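Local coordinates for protein SidF, inhibitor of growth family, member 3 (Legionella pneumophila subsp. pneumophila, PDB 4FYF) that probably acts as a phosphatidylinositol phosphate phosphatase, removing phosphate from phosphoinositide lipids, at residues 479-484 and 554-559; 567-572 and 606-611; 600-605 and 632-637. The protein carries 1 engineered substitution. One frame throughout, in Å; residues are numbered along the deposited sequence.

Contact 1: 479-484 and 554-559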
# COMPACT_ATOMS: atom_id res chain seq x y z
N PRO A 479 -22.32 -23.21 7.73
CA PRO A 479 -23.19 -24.21 7.11
C PRO A 479 -22.40 -25.19 6.22
O PRO A 479 -21.47 -24.75 5.56
CB PRO A 479 -24.14 -23.37 6.26
CG PRO A 479 -23.36 -22.14 5.94
CD PRO A 479 -22.39 -21.90 7.06
N ASP A 480 -22.73 -26.48 6.16
CA ASP A 480 -21.97 -27.31 5.22
C ASP A 480 -22.21 -26.80 3.82
O ASP A 480 -23.36 -26.76 3.35
CB ASP A 480 -22.35 -28.78 5.22
CG ASP A 480 -21.73 -29.50 4.02
OD1 ASP A 480 -22.40 -29.59 2.96
OD2 ASP A 480 -20.55 -29.88 4.11
N VAL A 481 -21.13 -26.46 3.13
CA VAL A 481 -21.27 -25.89 1.80
C VAL A 481 -20.29 -26.57 0.84
O VAL A 481 -19.94 -26.03 -0.22
CB VAL A 481 -21.21 -24.33 1.87
CG1 VAL A 481 -19.79 -23.78 1.81
CG2 VAL A 481 -22.12 -23.69 0.84
N SER A 482 -19.89 -27.78 1.24
CA SER A 482 -18.84 -28.57 0.58
C SER A 482 -19.12 -28.82 -0.88
O SER A 482 -18.21 -28.73 -1.72
CB SER A 482 -18.69 -29.91 1.29
OG SER A 482 -18.38 -29.71 2.66
N ASP A 483 -20.38 -29.14 -1.17
CA ASP A 483 -20.81 -29.43 -2.52
C ASP A 483 -20.65 -28.25 -3.48
O ASP A 483 -19.91 -28.34 -4.47
CB ASP A 483 -22.26 -29.92 -2.53
CG ASP A 483 -22.62 -30.59 -3.84
OD1 ASP A 483 -21.72 -30.85 -4.68
OD2 ASP A 483 -23.82 -30.88 -4.01
N LEU A 484 -21.34 -27.15 -3.19
CA LEU A 484 -21.12 -25.88 -3.91
C LEU A 484 -19.64 -25.45 -4.00
O LEU A 484 -19.23 -24.83 -4.98
CB LEU A 484 -21.98 -24.78 -3.31
CG LEU A 484 -23.47 -25.10 -3.39
CD1 LEU A 484 -24.16 -24.49 -2.19
CD2 LEU A 484 -24.05 -24.56 -4.69
N ASP A 554 -23.12 -17.46 -0.24
CA ASP A 554 -23.26 -16.19 0.46
C ASP A 554 -24.63 -16.17 1.14
O ASP A 554 -24.72 -15.90 2.35
CB ASP A 554 -23.12 -15.05 -0.55
CG ASP A 554 -23.04 -13.70 0.10
OD1 ASP A 554 -24.09 -13.09 0.37
OD2 ASP A 554 -21.94 -13.21 0.30
N ALA A 555 -25.66 -16.49 0.37
CA ALA A 555 -27.04 -16.57 0.87
C ALA A 555 -27.17 -17.43 2.13
O ALA A 555 -27.80 -17.02 3.12
CB ALA A 555 -28.00 -17.06 -0.22
N LEU A 556 -26.58 -18.63 2.07
CA LEU A 556 -26.62 -19.61 3.15
C LEU A 556 -25.77 -19.14 4.34
O LEU A 556 -26.19 -19.24 5.50
CB LEU A 556 -26.13 -20.96 2.62
CG LEU A 556 -27.00 -21.64 1.55
CD1 LEU A 556 -26.27 -22.82 0.90
CD2 LEU A 556 -28.35 -22.10 2.13
N ARG A 557 -24.57 -18.65 4.06
CA ARG A 557 -23.67 -18.11 5.10
C ARG A 557 -24.30 -17.03 5.95
O ARG A 557 -24.08 -16.96 7.17
CB ARG A 557 -22.35 -17.61 4.50
CG ARG A 557 -21.17 -18.50 4.88
CD ARG A 557 -20.36 -18.91 3.67
NE ARG A 557 -19.52 -20.07 3.96
CZ ARG A 557 -18.34 -20.30 3.40
NH1 ARG A 557 -17.85 -19.46 2.51
NH2 ARG A 557 -17.64 -21.37 3.71
N LYS A 558 -25.11 -16.21 5.29
CA LYS A 558 -25.76 -15.10 5.95
C LYS A 558 -26.76 -15.71 6.91
O LYS A 558 -26.67 -15.48 8.11
CB LYS A 558 -26.44 -14.22 4.90
CG LYS A 558 -27.29 -13.07 5.39
CD LYS A 558 -27.75 -12.34 4.14
CE LYS A 558 -27.72 -10.83 4.25
NZ LYS A 558 -28.94 -10.39 4.97
N ALA A 559 -27.68 -16.51 6.39
CA ALA A 559 -28.72 -17.15 7.22
C ALA A 559 -28.07 -17.78 8.43
O ALA A 559 -28.47 -17.53 9.58
CB ALA A 559 -29.52 -18.20 6.43
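Pro479 and Val481, on the turn that leads into helix 482-513, lie against Leu556 and Arg557 of helix 522-584 without a hydrogen bond between the two segments. The proline ring rests on the helix backbone: CG of Pro479 is 4.1 Å from CA of Arg557 and equally near the carbonyl O of Leu556. Val481, at the N-cap position, divides its two methyls between the two partners. Its CG1, held between the backbone N and the carbonyl carbon (chi1 87°), lies over one face of the Arg557 guanidinium, 3.7 Å from NH2 of Arg557. CG2 of Val481 turns instead to CD1 of Leu556, at 4.2 Å. That same CD1 of Leu556 meets CD1 of Leu484 at 4.1 Å, the two leucine side chains crossing at about a right angle, so this one methyl touches both the N-cap valine and the first turn of helix 482-513. The Arg557 chain, bent at chi2 (129°), brings its guanidinium face against Val481, while its NH1 is hydrogen-bonded to OD1 of Asn446. Beside the turn, OG of Ser482 donates to OD2 of Asp480 over 2.6 Å. The contact closes the base of a predicted coiled-coil hairpin formed by helices 482-513 and 522-584; helix 438-459 receives the arginine through Asn446 and Thr449, and Tyr614 of helix 590-614 also touches it.

Contact 2: 567-572 and 606-611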
# COMPACT_ATOMS: atom_id res chain seq x y z
N GLN A 567 -23.86 -16.93 19.75
CA GLN A 567 -23.06 -18.07 20.23
C GLN A 567 -21.59 -17.89 19.84
O GLN A 567 -20.68 -18.14 20.64
CB GLN A 567 -23.59 -19.40 19.70
CG GLN A 567 -25.06 -19.65 19.98
CD GLN A 567 -25.61 -20.85 19.22
OE1 GLN A 567 -26.65 -20.74 18.56
NE2 GLN A 567 -24.90 -21.99 19.28
N ILE A 568 -21.39 -17.44 18.61
CA ILE A 568 -20.05 -17.17 18.11
C ILE A 568 -19.34 -16.18 19.04
O ILE A 568 -18.24 -16.47 19.49
CB ILE A 568 -20.08 -16.75 16.62
CG1 ILE A 568 -20.58 -17.93 15.76
CG2 ILE A 568 -18.70 -16.28 16.16
CD1 ILE A 568 -21.30 -17.54 14.48
N ASN A 569 -19.97 -15.06 19.39
CA ASN A 569 -19.32 -14.10 20.32
C ASN A 569 -19.05 -14.69 21.70
O ASN A 569 -17.95 -14.48 22.24
CB ASN A 569 -20.08 -12.76 20.50
CG ASN A 569 -20.32 -12.01 19.20
OD1 ASN A 569 -19.46 -11.95 18.31
ND2 ASN A 569 -21.52 -11.46 19.08
N LYS A 570 -20.05 -15.38 22.26
CA LYS A 570 -19.92 -15.99 23.60
C LYS A 570 -18.70 -16.87 23.52
O LYS A 570 -17.79 -16.77 24.34
CB LYS A 570 -21.18 -16.78 23.97
CG LYS A 570 -21.20 -17.49 25.35
CD LYS A 570 -21.83 -16.66 26.49
CE LYS A 570 -21.23 -15.25 26.63
NZ LYS A 570 -21.79 -14.46 27.76
N ALA A 571 -18.65 -17.70 22.48
CA ALA A 571 -17.58 -18.66 22.30
C ALA A 571 -16.21 -18.01 22.11
O ALA A 571 -15.20 -18.61 22.50
CB ALA A 571 -17.87 -19.58 21.13
N LEU A 572 -16.18 -16.82 21.50
CA LEU A 572 -14.94 -16.01 21.33
C LEU A 572 -14.43 -15.43 22.65
O LEU A 572 -13.22 -15.52 22.97
CB LEU A 572 -15.20 -14.84 20.39
CG LEU A 572 -14.15 -14.38 19.36
CD1 LEU A 572 -14.37 -12.90 19.09
CD2 LEU A 572 -12.71 -14.63 19.76
N LEU A 606 -12.04 -12.33 11.54
CA LEU A 606 -13.08 -12.93 10.74
C LEU A 606 -14.48 -12.57 11.26
O LEU A 606 -15.31 -12.05 10.51
CB LEU A 606 -12.88 -14.44 10.65
CG LEU A 606 -13.53 -15.22 9.50
CD1 LEU A 606 -14.67 -16.04 10.03
CD2 LEU A 606 -13.96 -14.35 8.34
N THR A 607 -14.73 -12.82 12.55
CA THR A 607 -16.06 -12.62 13.07
C THR A 607 -16.50 -11.18 13.04
O THR A 607 -17.66 -10.90 12.73
CB THR A 607 -16.24 -13.16 14.50
OG1 THR A 607 -15.22 -12.63 15.35
CG2 THR A 607 -16.21 -14.63 14.48
N GLN A 608 -15.61 -10.26 13.37
CA GLN A 608 -16.01 -8.86 13.32
C GLN A 608 -16.28 -8.44 11.88
O GLN A 608 -17.20 -7.68 11.63
CB GLN A 608 -15.07 -7.89 14.08
CG GLN A 608 -14.65 -8.30 15.50
CD GLN A 608 -15.81 -8.76 16.43
OE1 GLN A 608 -16.44 -7.93 17.09
NE2 GLN A 608 -16.05 -10.09 16.50
N ALA A 609 -15.50 -8.95 10.93
CA ALA A 609 -15.79 -8.68 9.53
C ALA A 609 -17.19 -9.18 9.12
O ALA A 609 -18.00 -8.44 8.50
CB ALA A 609 -14.70 -9.23 8.63
N GLN A 610 -17.49 -10.41 9.52
CA GLN A 610 -18.81 -11.01 9.28
C GLN A 610 -19.97 -10.11 9.72
O GLN A 610 -20.97 -9.95 8.97
CB GLN A 610 -18.91 -12.40 9.95
CG GLN A 610 -18.25 -13.53 9.16
CD GLN A 610 -18.14 -14.86 9.92
OE1 GLN A 610 -17.78 -15.91 9.33
NE2 GLN A 610 -18.42 -14.83 11.24
N GLU A 611 -19.86 -9.53 10.91
CA GLU A 611 -20.90 -8.68 11.43
C GLU A 611 -21.04 -7.50 10.48
O GLU A 611 -22.15 -7.19 10.04
CB GLU A 611 -20.61 -8.21 12.86
CG GLU A 611 -21.72 -7.30 13.37
CD GLU A 611 -21.27 -6.38 14.48
OE1 GLU A 611 -20.76 -6.88 15.50
OE2 GLU A 611 -21.41 -5.15 14.33
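Ile568 and Thr607 mark the nearest backbone approach, CA to CA 7.9 Å, between two helical segments that run nearly antiparallel at 154° with their axes 11.3 Å apart. Across this wide spacing the side chains meet through few atoms, mostly methyls against methyl or polar atoms. CG2 of Ile568 faces CG2 of Thr607 at 3.4 Å, the two side chains sliding past each other in opposite directions. One turn on, CD1 of Leu572 reaches OG1 of Thr607 at 3.8 Å and lies close to NE2 of Gln608. Gln608 doubles back through a bend at chi2 (-49°), which carries its amide to the neighbouring threonine: NE2 donates to OG1 of Thr607 over 2.9 Å, with the oxygen in the amide plane. The Thr607 hydroxyl is also bonded to the carbonyls of Cys603 and Ala604, which satisfies this buried polar atom within its own helix, while chi1 (52°) turns CG2 to Ile568. Leu476 of helix 467-476 touches both Ile568 and Thr607 and thus lines the same interface. The arrangement is that of an antiparallel helical hairpin, helices 522-584 and 590-614 being consecutive and joined by a short connection, in the helical part of the protein.

Contact 3: 600-605 and 632-637. With HG (mercury (II) ion), chain E; HG (mercury (II) ion), chain D.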
# COMPACT_ATOMS: atom_id res chain seq x y z
N TYR A 600 -6.59 -16.85 18.02
CA TYR A 600 -7.64 -15.95 18.48
C TYR A 600 -7.81 -14.75 17.53
O TYR A 600 -8.93 -14.45 17.07
CB TYR A 600 -7.33 -15.45 19.90
CG TYR A 600 -8.35 -14.47 20.40
CD1 TYR A 600 -8.25 -13.07 20.11
CD2 TYR A 600 -9.43 -14.90 21.14
CE1 TYR A 600 -9.21 -12.17 20.56
CE2 TYR A 600 -10.40 -14.00 21.60
CZ TYR A 600 -10.29 -12.65 21.32
OH TYR A 600 -11.28 -11.81 21.80
N ASN A 601 -6.70 -14.06 17.23
CA ASN A 601 -6.77 -12.83 16.46
C ASN A 601 -7.37 -13.09 15.09
O ASN A 601 -8.28 -12.42 14.63
CB ASN A 601 -5.39 -12.17 16.37
CG ASN A 601 -5.00 -11.44 17.65
OD1 ASN A 601 -5.84 -11.18 18.52
ND2 ASN A 601 -3.71 -11.10 17.77
N SER A 602 -6.89 -14.15 14.47
CA SER A 602 -7.51 -14.60 13.25
C SER A 602 -9.03 -14.79 13.35
O SER A 602 -9.79 -14.11 12.64
CB SER A 602 -6.84 -15.84 12.73
OG SER A 602 -7.76 -16.36 11.82
N CYS A 603 -9.50 -15.61 14.27
CA CYS A 603 -10.95 -15.75 14.49
C CYS A 603 -11.67 -14.42 14.81
O CYS A 603 -12.80 -14.21 14.34
CB CYS A 603 -11.26 -16.72 15.62
SG CYS A 603 -11.10 -18.48 15.31
N ALA A 604 -11.05 -13.55 15.63
CA ALA A 604 -11.68 -12.27 16.01
C ALA A 604 -11.84 -11.38 14.77
O ALA A 604 -12.93 -10.90 14.49
CB ALA A 604 -10.94 -11.57 17.16
N TYR A 605 -10.78 -11.23 13.98
CA TYR A 605 -10.89 -10.51 12.72
C TYR A 605 -12.03 -11.03 11.81
O TYR A 605 -12.89 -10.27 11.37
CB TYR A 605 -9.56 -10.55 12.00
CG TYR A 605 -8.51 -9.78 12.73
CD1 TYR A 605 -8.80 -8.54 13.35
CD2 TYR A 605 -7.19 -10.23 12.73
CE1 TYR A 605 -7.83 -7.82 14.02
CE2 TYR A 605 -6.21 -9.56 13.42
CZ TYR A 605 -6.52 -8.35 14.04
OH TYR A 605 -5.49 -7.69 14.65
N ALA A 632 -7.81 -6.84 5.89
CA ALA A 632 -6.38 -6.67 5.68
C ALA A 632 -5.62 -7.31 6.83
O ALA A 632 -4.62 -8.03 6.60
CB ALA A 632 -5.98 -5.20 5.55
N SER A 633 -6.10 -7.03 8.04
CA SER A 633 -5.53 -7.57 9.26
C SER A 633 -5.57 -9.08 9.27
O SER A 633 -4.56 -9.73 9.58
CB SER A 633 -6.26 -7.05 10.50
OG SER A 633 -6.00 -5.68 10.63
N LEU A 634 -6.70 -9.64 8.87
CA LEU A 634 -6.85 -11.07 8.80
C LEU A 634 -5.85 -11.70 7.82
O LEU A 634 -5.28 -12.81 8.10
CB LEU A 634 -8.26 -11.43 8.35
CG LEU A 634 -8.92 -12.78 8.63
CD1 LEU A 634 -9.67 -13.22 7.37
CD2 LEU A 634 -8.03 -13.89 9.23
N SER A 635 -5.65 -11.04 6.69
CA SER A 635 -4.85 -11.59 5.63
C SER A 635 -3.40 -11.58 6.08
O SER A 635 -2.61 -12.52 5.82
CB SER A 635 -5.08 -10.82 4.32
OG SER A 635 -4.27 -9.64 4.17
N CYS A 636 -3.10 -10.45 6.85
CA CYS A 636 -1.77 -10.41 7.46
C CYS A 636 -1.60 -11.50 8.55
O CYS A 636 -0.54 -12.08 8.65
CB CYS A 636 -1.57 -9.05 8.13
SG CYS A 636 0.07 -8.54 8.43
N GLU A 637 -2.51 -11.95 9.24
CA GLU A 637 -2.44 -13.13 10.13
C GLU A 637 -2.28 -14.45 9.36
O GLU A 637 -1.78 -15.41 9.88
CB GLU A 637 -3.77 -13.34 10.92
CG GLU A 637 -4.02 -12.52 12.18
CD GLU A 637 -2.96 -12.65 13.27
OE1 GLU A 637 -2.36 -13.74 13.48
OE2 GLU A 637 -2.75 -11.62 13.94
HG HG E . -8.86 -18.88 13.94
HG HG D . -0.40 -9.52 10.80
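Ser633 and Tyr605 open the buried face between two antiparallel helices of a helical bundle, 590-614 and 626-637, whose segments run at 151° with axes 9.0 Å apart. CB of Ser633 sits over the centre of the Tyr605 ring, 3.7 Å from its centroid and close to the ring normal, a CH-pi contact. The hydroxyl of Ser633 turns back to its own helix and bonds to the carbonyl O of Thr629. Leu634 follows, its CB 4.0 Å from CB of Tyr605; with CG anti to the backbone N (chi1 -158°), its CD2 extends to OG of Ser602 at 3.6 Å. Met448 and Val452 of helix 438-459 also touch this leucine. Ser635 faces elsewhere and donates through OG to the carbonyl O of Ala632, which also accepts from N of Cys636. SG of Cys636 binds one mercury ion at 2.6 Å; on the other helix, Cys603 points away from this interface, and its SG binds a second mercury ion together with the carbonyl O of Phe599. Glu637 returns to the interface: its CG lies at the edge of the Tyr605 ring, in the ring plane, and the bend at chi2 (-57°) brings the carboxylate beside Asn601, without a hydrogen bond to it. OE1 of Glu637 makes a weak hydrogen bond to ND1 of His598, and the polar groups of Asn601 are used elsewhere, on N of Tyr675 and O of Gly673. The nearest approach of the glutamate to the asparagine is OE2 of Glu637 to CB of Asn601, 3.6 Å.

Overall arrangement
Contacts 2 and 3 pack helix on helix, whereas contact 1 sets mainly the loop before helix 482-513 against a helix. Two long helices recur: 522-584 serves contacts 1 and 2, 590-614 contacts 2 and 3. Contact 1 is partly buried, its centre about 32 Å from that of the chain; contact 2 is buried, and contact 3 is buried with its centre nearest, about 18 Å from that of the chain. Contacts 2 and 3 touch, Leu572 on Ala604 and Leu606 on Leu634, whereas contact 1 stays about 6 Å from contact 2 by nearest atoms. Chemistry shifts inward: aliphatic groups and a guanidinium face, methyl groups beside a threonine hydroxyl and a glutamine amide, then an aromatic ring among serine, leucine and glutamate.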